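Local coordinates for protein endoglucanase A (Clostridium acetobutylicum, PDB 3IK2) that probably hydrolyses internal beta-1,4-glucosidic bonds of cellulose and related glucans, as a family 44 endoglucanase with a TIM-like barrel and a bound calcium ion, at residues A[367-372]-A[398-402]; A[180-184]-A[234-238]; A[437-441]-A[463-467]. One frame throughout, in Å; residues are numbered along the deposited sequence.

Interaction 1: residues A[367-372]-A[398-402]; sequences QADALG and AFNLY
Tyr402 and Leu371 meet where two helices of the TIM-like barrel pack together, helix 361-376, which follows barrel strand 347-353, and helix 393-403, which follows the last barrel strand, 379-384. The segment axes approach to 9.1 Å at an angle of 47°, with small residues, Ala368 and Ala398, where the backbones come nearest: Ala398 CB points at the first helix and lies 3.9 Å from Ala368 CB. Leu371 CB sits over one face of the Tyr402 ring, 4.1 Å from its centroid, in a CH-pi contact. With CG beside the backbone N and anti to the carbonyl carbon (chi1 -65°), the rest of Leu371 turns toward the second helix, and CD1 comes to lie over the centre of the Phe399 ring, 4.3 Å above its plane. The one leucine therefore packs against two aromatic rings. Beside it, Gln367 folds back at chi2, its CG against Ala398 CB, which brings the amide close to the Phe399 ring, the two planes 12° apart. Gln367 NE2 lies 3.2 Å from Phe399 CE1, while the hydrogen bond of Gln367 NE2 goes to the hydroxyl of Tyr353. On the outer side, Ile444 and Met446 of strand 440-447 cover this helix pair, joining the barrel to the beta-sandwich domain. At the far end of the tyrosine, Tyr402 OH donates to Ala368 O at 2.7 Å. That carbonyl also accepts the helical bond from Gly372 N, and the two donors reach the oxygen from opposite faces of its plane.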
ATOM      1  N   GLN A 367       8.225  -3.242   9.445  1.00  5.72           N
ATOM      2  CA  GLN A 367       7.522  -2.080   8.888  1.00  5.31           C
ATOM      3  C   GLN A 367       8.488  -0.971   8.455  1.00  5.26           C
ATOM      4  O   GLN A 367       8.324  -0.396   7.372  1.00  4.89           O
ATOM      5  CB  GLN A 367       6.511  -1.532   9.895  1.00  5.19           C
ATOM      6  CG  GLN A 367       5.664  -0.329   9.370  1.00  5.87           C
ATOM      7  CD  GLN A 367       4.800  -0.651   8.132  1.00  7.05           C
ATOM      8  OE1 GLN A 367       4.397  -1.795   7.918  1.00  7.32           O
ATOM      9  NE2 GLN A 367       4.519   0.377   7.309  1.00  7.50           N
ATOM     10  N   ALA A 368       9.488  -0.667   9.301  1.00  5.02           N
ATOM     11  CA  ALA A 368      10.524   0.308   8.927  1.00  4.94           C
ATOM     12  C   ALA A 368      11.289  -0.156   7.697  1.00  4.98           C
ATOM     13  O   ALA A 368      11.609   0.648   6.803  1.00  6.51           O
ATOM     14  CB  ALA A 368      11.481   0.625  10.098  1.00  3.95           C
ATOM     15  N   ASP A 369      11.532  -1.451   7.620  1.00  5.76           N
ATOM     16  CA  ASP A 369      12.275  -2.017   6.500  1.00  6.30           C
ATOM     17  C   ASP A 369      11.448  -1.959   5.237  1.00  6.22           C
ATOM     18  O   ASP A 369      11.972  -1.582   4.184  1.00  7.94           O
ATOM     19  CB  ASP A 369      12.725  -3.453   6.812  1.00  6.19           C
ATOM     20  CG  ASP A 369      13.774  -3.971   5.836  1.00  7.67           C
ATOM     21  OD1 ASP A 369      14.594  -3.192   5.380  1.00 11.41           O
ATOM     22  OD2 ASP A 369      13.790  -5.166   5.494  1.00 13.20           O
ATOM     23  N   ALA A 370      10.160  -2.326   5.333  1.00  6.76           N
ATOM     24  CA  ALA A 370       9.228  -2.247   4.182  1.00  6.54           C
ATOM     25  C   ALA A 370       9.145  -0.852   3.617  1.00  6.22           C
ATOM     26  O   ALA A 370       9.159  -0.707   2.415  1.00  7.37           O
ATOM     27  CB  ALA A 370       7.811  -2.771   4.555  1.00  6.58           C
ATOM     28  N   LEU A 371       9.064   0.171   4.477  1.00  6.62           N
ATOM     29  CA  LEU A 371       9.051   1.593   4.053  1.00  6.06           C
ATOM     30  C   LEU A 371      10.334   2.006   3.346  1.00  6.95           C
ATOM     31  O   LEU A 371      10.269   2.691   2.330  1.00  7.90           O
ATOM     32  CB  LEU A 371       8.783   2.534   5.236  1.00  5.29           C
ATOM     33  CG  LEU A 371       7.373   2.327   5.828  1.00  4.22           C
ATOM     34  CD1 LEU A 371       7.202   3.070   7.177  1.00  3.76           C
ATOM     35  CD2 LEU A 371       6.254   2.706   4.814  1.00  2.00           C
ATOM     36  N   GLY A 372      11.492   1.561   3.855  1.00  7.73           N
ATOM     37  CA  GLY A 372      12.789   1.736   3.153  1.00  7.34           C
ATOM     38  C   GLY A 372      12.809   1.100   1.770  1.00  7.34           C
ATOM     39  O   GLY A 372      13.183   1.753   0.775  1.00  6.77           O
ATOM     40  N   ALA A 398       7.553   3.032  13.291  1.00  7.16           N
ATOM     41  CA  ALA A 398       8.201   2.923  11.988  1.00  6.94           C
ATOM     42  C   ALA A 398       7.825   4.089  11.104  1.00  6.72           C
ATOM     43  O   ALA A 398       8.710   4.720  10.525  1.00  6.49           O
ATOM     44  CB  ALA A 398       7.877   1.592  11.320  1.00  6.03           C
ATOM     45  N   PHE A 399       6.526   4.409  11.029  1.00  6.88           N
ATOM     46  CA  PHE A 399       6.068   5.566  10.277  1.00  6.71           C
ATOM     47  C   PHE A 399       6.691   6.868  10.803  1.00  7.27           C
ATOM     48  O   PHE A 399       7.163   7.709  10.028  1.00  7.78           O
ATOM     49  CB  PHE A 399       4.536   5.669  10.321  1.00  6.77           C
ATOM     50  CG  PHE A 399       3.824   4.798   9.312  1.00  7.03           C
ATOM     51  CD1 PHE A 399       3.477   3.476   9.620  1.00  4.57           C
ATOM     52  CD2 PHE A 399       3.475   5.309   8.046  1.00  6.12           C
ATOM     53  CE1 PHE A 399       2.797   2.663   8.675  1.00  6.33           C
ATOM     54  CE2 PHE A 399       2.786   4.496   7.103  1.00  6.78           C
ATOM     55  CZ  PHE A 399       2.457   3.181   7.412  1.00  7.01           C
ATOM     56  N   ASN A 400       6.660   7.055  12.120  1.00  7.80           N
ATOM     57  CA  ASN A 400       7.290   8.232  12.745  1.00  8.54           C
ATOM     58  C   ASN A 400       8.798   8.266  12.591  1.00  9.21           C
ATOM     59  O   ASN A 400       9.389   9.339  12.536  1.00  9.47           O
ATOM     60  CB  ASN A 400       6.919   8.339  14.223  1.00  8.29           C
ATOM     61  CG  ASN A 400       5.497   8.732  14.406  1.00  7.91           C
ATOM     62  OD1 ASN A 400       4.956   9.448  13.567  1.00 10.36           O
ATOM     63  ND2 ASN A 400       4.858   8.252  15.477  1.00  5.05           N
ATOM     64  N   LEU A 401       9.429   7.100  12.508  1.00  9.11           N
ATOM     65  CA  LEU A 401      10.873   7.074  12.304  1.00  9.65           C
ATOM     66  C   LEU A 401      11.257   7.760  11.002  1.00  9.23           C
ATOM     67  O   LEU A 401      12.293   8.388  10.918  1.00  9.06           O
ATOM     68  CB  LEU A 401      11.436   5.648  12.334  1.00  8.96           C
ATOM     69  CG  LEU A 401      12.972   5.585  12.329  1.00 10.04           C
ATOM     70  CD1 LEU A 401      13.534   6.120  13.642  1.00  6.88           C
ATOM     71  CD2 LEU A 401      13.502   4.179  12.022  1.00  9.40           C
ATOM     72  N   TYR A 402      10.412   7.633   9.988  1.00 10.05           N
ATOM     73  CA  TYR A 402      10.669   8.294   8.730  1.00 10.31           C
ATOM     74  C   TYR A 402      10.353   9.786   8.730  1.00 11.41           C
ATOM     75  O   TYR A 402      11.216  10.583   8.344  1.00 12.00           O
ATOM     76  CB  TYR A 402       9.971   7.557   7.582  1.00 10.25           C
ATOM     77  CG  TYR A 402      10.728   6.315   7.177  1.00  8.24           C
ATOM     78  CD1 TYR A 402      11.668   6.363   6.146  1.00  4.96           C
ATOM     79  CD2 TYR A 402      10.548   5.108   7.866  1.00  8.73           C
ATOM     80  CE1 TYR A 402      12.394   5.217   5.785  1.00  6.18           C
ATOM     81  CE2 TYR A 402      11.284   3.936   7.510  1.00  6.61           C
ATOM     82  CZ  TYR A 402      12.207   4.022   6.471  1.00  6.13           C
ATOM     83  OH  TYR A 402      12.920   2.907   6.099  1.00  7.53           O
TER

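Interaction 2: residues A[180-184]-A[234-238]; sequences EPSLW and DFNSS
Three consecutive residues with positive phi, Phe235, Asn236 and Ser237, follow helix 229-234, and the first two of them close on Ser182. A serine methylene is set over the face of a phenylalanine ring: Ser182 CB lies 3.6 Å from the Phe235 ring centroid and 16° off its normal, in a CH-pi contact. Pro181 CG meets the same ring at its edge, 3.9 Å from Phe235 CZ, so two successive residues of the 3-10 turn 181-183 hold the aromatic group from two directions. Phe235 CG, anti to the backbone N (chi1 -159°), swings the ring toward that turn. Asn236 CB lies 3.3 Å from Ser182 OG. Asn236 ND2 makes a weak but nearly straight hydrogen bond to Ser182 O (3.5 Å, 166°) and rests against Leu183 CD2; OD1 bonds to the hydroxyl of Ser230. Ser237 N bonds to Asp234 OD2 in an Asx motif. The contact thus joins the loop after barrel strand 174-177 to the one after helix 229-234, which itself follows the adjacent strand 220-226. Val201 of helix 198-215 touches both Pro181 and Phe235, Phe227 lies against Ser182 and Leu183, and Phe251, at the start of helix 251-266, stacks on the Phe235 ring.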
ATOM      1  N   GLU A 180      -9.626  -6.773  -5.036  1.00  5.07           N
ATOM      2  CA  GLU A 180      -9.455  -8.248  -5.067  1.00  6.16           C
ATOM      3  C   GLU A 180     -10.488  -9.034  -5.893  1.00  5.73           C
ATOM      4  O   GLU A 180     -11.184  -9.911  -5.368  1.00  6.18           O
ATOM      5  CB  GLU A 180      -9.334  -8.813  -3.653  1.00  5.63           C
ATOM      6  CG  GLU A 180      -8.182  -8.174  -2.892  1.00  5.69           C
ATOM      7  CD  GLU A 180      -8.003  -8.731  -1.541  1.00  6.00           C
ATOM      8  OE1 GLU A 180      -8.819  -9.599  -1.131  1.00  6.55           O
ATOM      9  OE2 GLU A 180      -7.043  -8.298  -0.868  1.00  8.66           O
ATOM     10  N   PRO A 181     -10.537  -8.751  -7.208  1.00  6.06           N
ATOM     11  CA  PRO A 181     -11.537  -9.284  -8.131  1.00  5.92           C
ATOM     12  C   PRO A 181     -11.567 -10.826  -8.268  1.00  6.40           C
ATOM     13  O   PRO A 181     -12.656 -11.402  -8.440  1.00  6.02           O
ATOM     14  CB  PRO A 181     -11.183  -8.598  -9.459  1.00  5.06           C
ATOM     15  CG  PRO A 181      -9.761  -8.245  -9.317  1.00  4.77           C
ATOM     16  CD  PRO A 181      -9.571  -7.873  -7.899  1.00  4.77           C
ATOM     17  N   SER A 182     -10.409 -11.492  -8.201  1.00  6.81           N
ATOM     18  CA  SER A 182     -10.393 -12.957  -8.266  1.00  6.86           C
ATOM     19  C   SER A 182     -10.966 -13.583  -6.980  1.00  8.27           C
ATOM     20  O   SER A 182     -11.291 -14.775  -6.946  1.00  8.45           O
ATOM     21  CB  SER A 182      -8.982 -13.488  -8.593  1.00  7.24           C
ATOM     22  OG  SER A 182      -8.124 -13.530  -7.460  1.00  6.22           O
ATOM     23  N   LEU A 183     -11.111 -12.773  -5.922  1.00  8.12           N
ATOM     24  CA  LEU A 183     -11.779 -13.240  -4.723  1.00  8.11           C
ATOM     25  C   LEU A 183     -13.254 -12.848  -4.665  1.00  7.68           C
ATOM     26  O   LEU A 183     -13.903 -13.124  -3.692  1.00  7.84           O
ATOM     27  CB  LEU A 183     -11.052 -12.734  -3.464  1.00  8.75           C
ATOM     28  CG  LEU A 183      -9.664 -13.307  -3.238  1.00  7.99           C
ATOM     29  CD1 LEU A 183      -9.150 -12.926  -1.823  1.00  8.43           C
ATOM     30  CD2 LEU A 183      -9.696 -14.815  -3.449  1.00  7.26           C
ATOM     31  N   TRP A 184     -13.794 -12.221  -5.702  1.00  8.01           N
ATOM     32  CA  TRP A 184     -15.212 -11.835  -5.655  1.00  8.17           C
ATOM     33  C   TRP A 184     -16.136 -12.992  -5.286  1.00  8.39           C
ATOM     34  O   TRP A 184     -17.017 -12.790  -4.481  1.00  8.78           O
ATOM     35  CB  TRP A 184     -15.690 -11.203  -6.960  1.00  6.51           C
ATOM     36  CG  TRP A 184     -15.257  -9.788  -7.161  1.00  6.74           C
ATOM     37  CD1 TRP A 184     -14.884  -8.882  -6.193  1.00  4.73           C
ATOM     38  CD2 TRP A 184     -15.157  -9.102  -8.410  1.00  3.22           C
ATOM     39  NE1 TRP A 184     -14.540  -7.686  -6.766  1.00  3.89           N
ATOM     40  CE2 TRP A 184     -14.714  -7.781  -8.127  1.00  5.68           C
ATOM     41  CE3 TRP A 184     -15.377  -9.473  -9.738  1.00  3.59           C
ATOM     42  CZ2 TRP A 184     -14.500  -6.823  -9.131  1.00  3.01           C
ATOM     43  CZ3 TRP A 184     -15.139  -8.514 -10.750  1.00  4.53           C
ATOM     44  CH2 TRP A 184     -14.711  -7.219 -10.434  1.00  4.35           C
ATOM     45  N   ASP A 234      -1.896 -16.918 -11.764  1.00  7.62           N
ATOM     46  CA  ASP A 234      -2.868 -17.406 -12.735  1.00  7.22           C
ATOM     47  C   ASP A 234      -4.275 -16.890 -12.443  1.00  7.59           C
ATOM     48  O   ASP A 234      -5.281 -17.529 -12.769  1.00  6.48           O
ATOM     49  CB  ASP A 234      -2.814 -18.945 -12.828  1.00  7.75           C
ATOM     50  CG  ASP A 234      -3.094 -19.653 -11.508  1.00  7.49           C
ATOM     51  OD1 ASP A 234      -3.050 -20.895 -11.494  1.00 10.16           O
ATOM     52  OD2 ASP A 234      -3.346 -19.010 -10.469  1.00  9.91           O
ATOM     53  N   PHE A 235      -4.324 -15.681 -11.874  1.00  8.12           N
ATOM     54  CA  PHE A 235      -5.583 -15.028 -11.452  1.00  7.05           C
ATOM     55  C   PHE A 235      -6.450 -15.956 -10.597  1.00  7.57           C
ATOM     56  O   PHE A 235      -7.675 -16.069 -10.799  1.00  6.16           O
ATOM     57  CB  PHE A 235      -6.333 -14.430 -12.648  1.00  7.18           C
ATOM     58  CG  PHE A 235      -7.336 -13.344 -12.272  1.00  5.40           C
ATOM     59  CD1 PHE A 235      -6.978 -12.296 -11.415  1.00  3.37           C
ATOM     60  CD2 PHE A 235      -8.630 -13.383 -12.771  1.00  4.22           C
ATOM     61  CE1 PHE A 235      -7.898 -11.274 -11.083  1.00  3.37           C
ATOM     62  CE2 PHE A 235      -9.566 -12.382 -12.428  1.00  2.91           C
ATOM     63  CZ  PHE A 235      -9.200 -11.338 -11.578  1.00  3.19           C
ATOM     64  N   ASN A 236      -5.787 -16.611  -9.628  1.00  8.52           N
ATOM     65  CA  ASN A 236      -6.423 -17.519  -8.658  1.00  9.16           C
ATOM     66  C   ASN A 236      -7.147 -18.699  -9.360  1.00 10.06           C
ATOM     67  O   ASN A 236      -8.367 -18.906  -9.190  1.00  9.56           O
ATOM     68  CB  ASN A 236      -7.380 -16.714  -7.754  1.00  9.40           C
ATOM     69  CG  ASN A 236      -7.768 -17.458  -6.478  1.00 11.55           C
ATOM     70  OD1 ASN A 236      -7.007 -18.270  -5.969  1.00 13.38           O
ATOM     71  ND2 ASN A 236      -8.948 -17.154  -5.941  1.00 13.06           N
ATOM     72  N   SER A 237      -6.387 -19.446 -10.163  1.00 10.63           N
ATOM     73  CA  SER A 237      -6.908 -20.526 -11.005  1.00 11.81           C
ATOM     74  C   SER A 237      -8.160 -20.115 -11.794  1.00 11.99           C
ATOM     75  O   SER A 237      -9.203 -20.767 -11.755  1.00 11.60           O
ATOM     76  CB  SER A 237      -7.165 -21.801 -10.200  1.00 12.39           C
ATOM     77  OG  SER A 237      -6.221 -21.926  -9.170  1.00 13.25           O
ATOM     78  N   SER A 238      -8.035 -19.009 -12.512  1.00 12.09           N
ATOM     79  CA  SER A 238      -9.118 -18.515 -13.332  1.00 11.79           C
ATOM     80  C   SER A 238      -9.474 -19.553 -14.402  1.00 11.72           C
ATOM     81  O   SER A 238      -8.569 -20.129 -15.024  1.00 12.23           O
ATOM     82  CB  SER A 238      -8.707 -17.189 -13.954  1.00 11.74           C
ATOM     83  OG  SER A 238      -9.804 -16.574 -14.590  1.00 13.83           O
TER

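Interaction 3: residues A[437-441]-A[463-467]; sequences DGNKM and NKNYT
A type I beta turn from Asp437 to Lys440 leads into strand 440-447 and faces the irregular segment 463-467, with Gly438 nearest Lys464 and Lys440 nearest Tyr466 at CA separations of 7.8 and 7.9 Å. The site lies at one end of the beta-sandwich domain characteristic of family 44 enzymes, where the loop linking strands 454-461 and 468-475 runs beside the turn before strand 440-447. Asn439 N bonds to Asp437 OD1 in an Asx turn. Tyr466 carries most of the side-chain contact. Its ring crosses the Met441 side chain at about a right angle; the thioether bends at chi3 (40°) and brings Met441 CE to 3.7 Å from Tyr466 CE2, while SD makes an oblique Met-aromatic contact. Asn439 O approaches the ring at its edge, 3.9 Å from Tyr466 CE1. Leu509 of strand 503-510 and Val460 of strand 454-461 each touch both Met441 and Tyr466, continuing this apolar cluster into the sheet. The segment 463-467 is itself held by Asn493, whose side chain bonds to Lys464 O and Tyr466 N. A water between Gly438 O and Tyr466 OH sits implausibly close to both, so a bridge through it is doubtful. Direct polar bonding across the contact is slight: Lys464, bent at chi2 (-73°), lays its methylenes along Gly438 and gives a weak hydrogen bond from Lys464 NZ to Gly438 O, at 3.3 Å.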
ATOM      1  N   ASP A 437      17.548  20.744   0.009  1.00 26.37           N
ATOM      2  CA  ASP A 437      18.371  21.073   1.190  1.00 26.92           C
ATOM      3  C   ASP A 437      19.641  20.227   1.279  1.00 26.04           C
ATOM      4  O   ASP A 437      19.635  19.170   1.912  1.00 25.98           O
ATOM      5  CB  ASP A 437      17.580  20.968   2.513  1.00 27.56           C
ATOM      6  CG  ASP A 437      18.434  21.360   3.730  1.00 29.38           C
ATOM      7  OD1 ASP A 437      19.469  22.023   3.507  1.00 29.34           O
ATOM      8  OD2 ASP A 437      18.084  21.014   4.888  1.00 30.44           O
ATOM      9  N   GLY A 438      20.715  20.712   0.658  1.00 25.06           N
ATOM     10  CA  GLY A 438      22.014  20.023   0.659  1.00 24.29           C
ATOM     11  C   GLY A 438      22.736  19.907   1.995  1.00 23.78           C
ATOM     12  O   GLY A 438      23.630  19.067   2.149  1.00 23.89           O
ATOM     13  N   ASN A 439      22.338  20.723   2.973  1.00 22.99           N
ATOM     14  CA  ASN A 439      22.909  20.664   4.315  1.00 22.53           C
ATOM     15  C   ASN A 439      22.822  19.279   4.984  1.00 22.16           C
ATOM     16  O   ASN A 439      23.646  18.973   5.847  1.00 20.83           O
ATOM     17  CB  ASN A 439      22.329  21.756   5.240  1.00 22.81           C
ATOM     18  CG  ASN A 439      23.121  21.915   6.570  1.00 22.43           C
ATOM     19  OD1 ASN A 439      24.338  22.164   6.585  1.00 22.23           O
ATOM     20  ND2 ASN A 439      22.412  21.809   7.681  1.00 23.81           N
ATOM     21  N   LYS A 440      21.867  18.439   4.557  1.00 21.52           N
ATOM     22  CA  LYS A 440      21.588  17.199   5.295  1.00 21.03           C
ATOM     23  C   LYS A 440      21.435  15.853   4.554  1.00 20.24           C
ATOM     24  O   LYS A 440      20.915  15.770   3.446  1.00 21.08           O
ATOM     25  CB  LYS A 440      20.400  17.403   6.225  1.00 21.56           C
ATOM     26  CG  LYS A 440      19.085  17.120   5.623  1.00 20.96           C
ATOM     27  CD  LYS A 440      18.135  17.030   6.761  1.00 22.72           C
ATOM     28  CE  LYS A 440      16.766  17.283   6.263  1.00 22.60           C
ATOM     29  NZ  LYS A 440      15.852  16.894   7.317  1.00 25.84           N
ATOM     30  N   MET A 441      21.863  14.804   5.237  1.00 18.60           N
ATOM     31  CA  MET A 441      21.655  13.444   4.804  1.00 17.77           C
ATOM     32  C   MET A 441      20.934  12.662   5.895  1.00 15.51           C
ATOM     33  O   MET A 441      21.228  12.826   7.077  1.00 15.56           O
ATOM     34  CB  MET A 441      22.986  12.762   4.453  1.00 18.04           C
ATOM     35  CG  MET A 441      22.784  11.271   4.255  1.00 18.86           C
ATOM     36  SD  MET A 441      24.178  10.319   3.775  1.00 21.06           S
ATOM     37  CE  MET A 441      25.509  10.999   4.730  1.00 25.46           C
ATOM     38  N   ASN A 463      30.546  14.987  -2.007  1.00 17.87           N
ATOM     39  CA  ASN A 463      31.198  16.281  -2.085  1.00 18.79           C
ATOM     40  C   ASN A 463      30.806  17.214  -0.917  1.00 18.60           C
ATOM     41  O   ASN A 463      31.460  18.229  -0.688  1.00 18.04           O
ATOM     42  CB  ASN A 463      30.898  16.957  -3.430  1.00 19.45           C
ATOM     43  CG  ASN A 463      31.747  16.398  -4.601  1.00 20.64           C
ATOM     44  OD1 ASN A 463      32.655  15.583  -4.416  1.00 25.36           O
ATOM     45  ND2 ASN A 463      31.442  16.856  -5.808  1.00 22.44           N
ATOM     46  N   LYS A 464      29.723  16.881  -0.210  1.00 18.09           N
ATOM     47  CA  LYS A 464      29.387  17.520   1.074  1.00 17.59           C
ATOM     48  C   LYS A 464      30.395  17.145   2.153  1.00 17.18           C
ATOM     49  O   LYS A 464      31.036  16.097   2.078  1.00 17.41           O
ATOM     50  CB  LYS A 464      27.997  17.085   1.540  1.00 17.78           C
ATOM     51  CG  LYS A 464      26.947  17.186   0.467  1.00 18.33           C
ATOM     52  CD  LYS A 464      26.579  18.606   0.176  1.00 18.31           C
ATOM     53  CE  LYS A 464      25.585  18.619  -0.945  1.00 20.03           C
ATOM     54  NZ  LYS A 464      24.799  19.880  -0.852  1.00 24.12           N
ATOM     55  N   ASN A 465      30.519  17.980   3.167  1.00 16.81           N
ATOM     56  CA  ASN A 465      31.368  17.641   4.297  1.00 17.42           C
ATOM     57  C   ASN A 465      30.545  17.570   5.598  1.00 16.60           C
ATOM     58  O   ASN A 465      30.268  18.596   6.248  1.00 15.81           O
ATOM     59  CB  ASN A 465      32.519  18.649   4.398  1.00 17.98           C
ATOM     60  CG  ASN A 465      33.401  18.414   5.598  1.00 21.56           C
ATOM     61  OD1 ASN A 465      33.411  19.225   6.541  1.00 27.44           O
ATOM     62  ND2 ASN A 465      34.166  17.312   5.581  1.00 24.78           N
ATOM     63  N   TYR A 466      30.127  16.367   5.972  1.00 15.56           N
ATOM     64  CA  TYR A 466      29.209  16.278   7.097  1.00 14.66           C
ATOM     65  C   TYR A 466      30.048  16.348   8.348  1.00 14.69           C
ATOM     66  O   TYR A 466      31.110  15.696   8.420  1.00 13.95           O
ATOM     67  CB  TYR A 466      28.306  15.034   7.010  1.00 15.14           C
ATOM     68  CG  TYR A 466      27.430  15.009   5.744  1.00 15.07           C
ATOM     69  CD1 TYR A 466      26.308  15.830   5.617  1.00 15.22           C
ATOM     70  CD2 TYR A 466      27.759  14.185   4.665  1.00 16.13           C
ATOM     71  CE1 TYR A 466      25.533  15.817   4.459  1.00 13.68           C
ATOM     72  CE2 TYR A 466      26.996  14.170   3.504  1.00 14.86           C
ATOM     73  CZ  TYR A 466      25.884  14.982   3.409  1.00 14.87           C
ATOM     74  OH  TYR A 466      25.125  14.929   2.246  1.00 17.46           O
ATOM     75  N   THR A 467      29.620  17.175   9.310  1.00 14.38           N
ATOM     76  CA  THR A 467      30.449  17.398  10.511  1.00 14.29           C
ATOM     77  C   THR A 467      29.755  17.000  11.807  1.00 14.84           C
ATOM     78  O   THR A 467      30.408  16.880  12.838  1.00 15.17           O
ATOM     79  CB  THR A 467      30.982  18.874  10.626  1.00 14.52           C
ATOM     80  OG1 THR A 467      29.885  19.804  10.598  1.00 13.69           O
ATOM     81  CG2 THR A 467      31.971  19.208   9.495  1.00 12.20           C
TER
HETATM   82  O   HOH W   1      23.428  16.596   1.680  1.00 27.41           O

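In the fold
The three contacts follow one another along the chain, neither nesting nor crossing. Interaction 2 comes first: it closes a loop spanning helix 198-215 and barrel strand 220-226, and ties neighbouring barrel loops together. Interaction 1 then closes the shorter excursion through strand 379-384, pairing the helices that flank this last barrel strand. Interaction 3 follows in the beta-sandwich domain, closing the excursion through strands 440-447 and 454-461, which are not neighbours in the sheet. Interactions 1 and 2 lie on opposite sides of the chain's centre, their centres 30 Å apart, whereas interactions 1 and 3 share a side. Strand 440-447 connects these two, starting within interaction 3 and packing farther along against the helices of interaction 1.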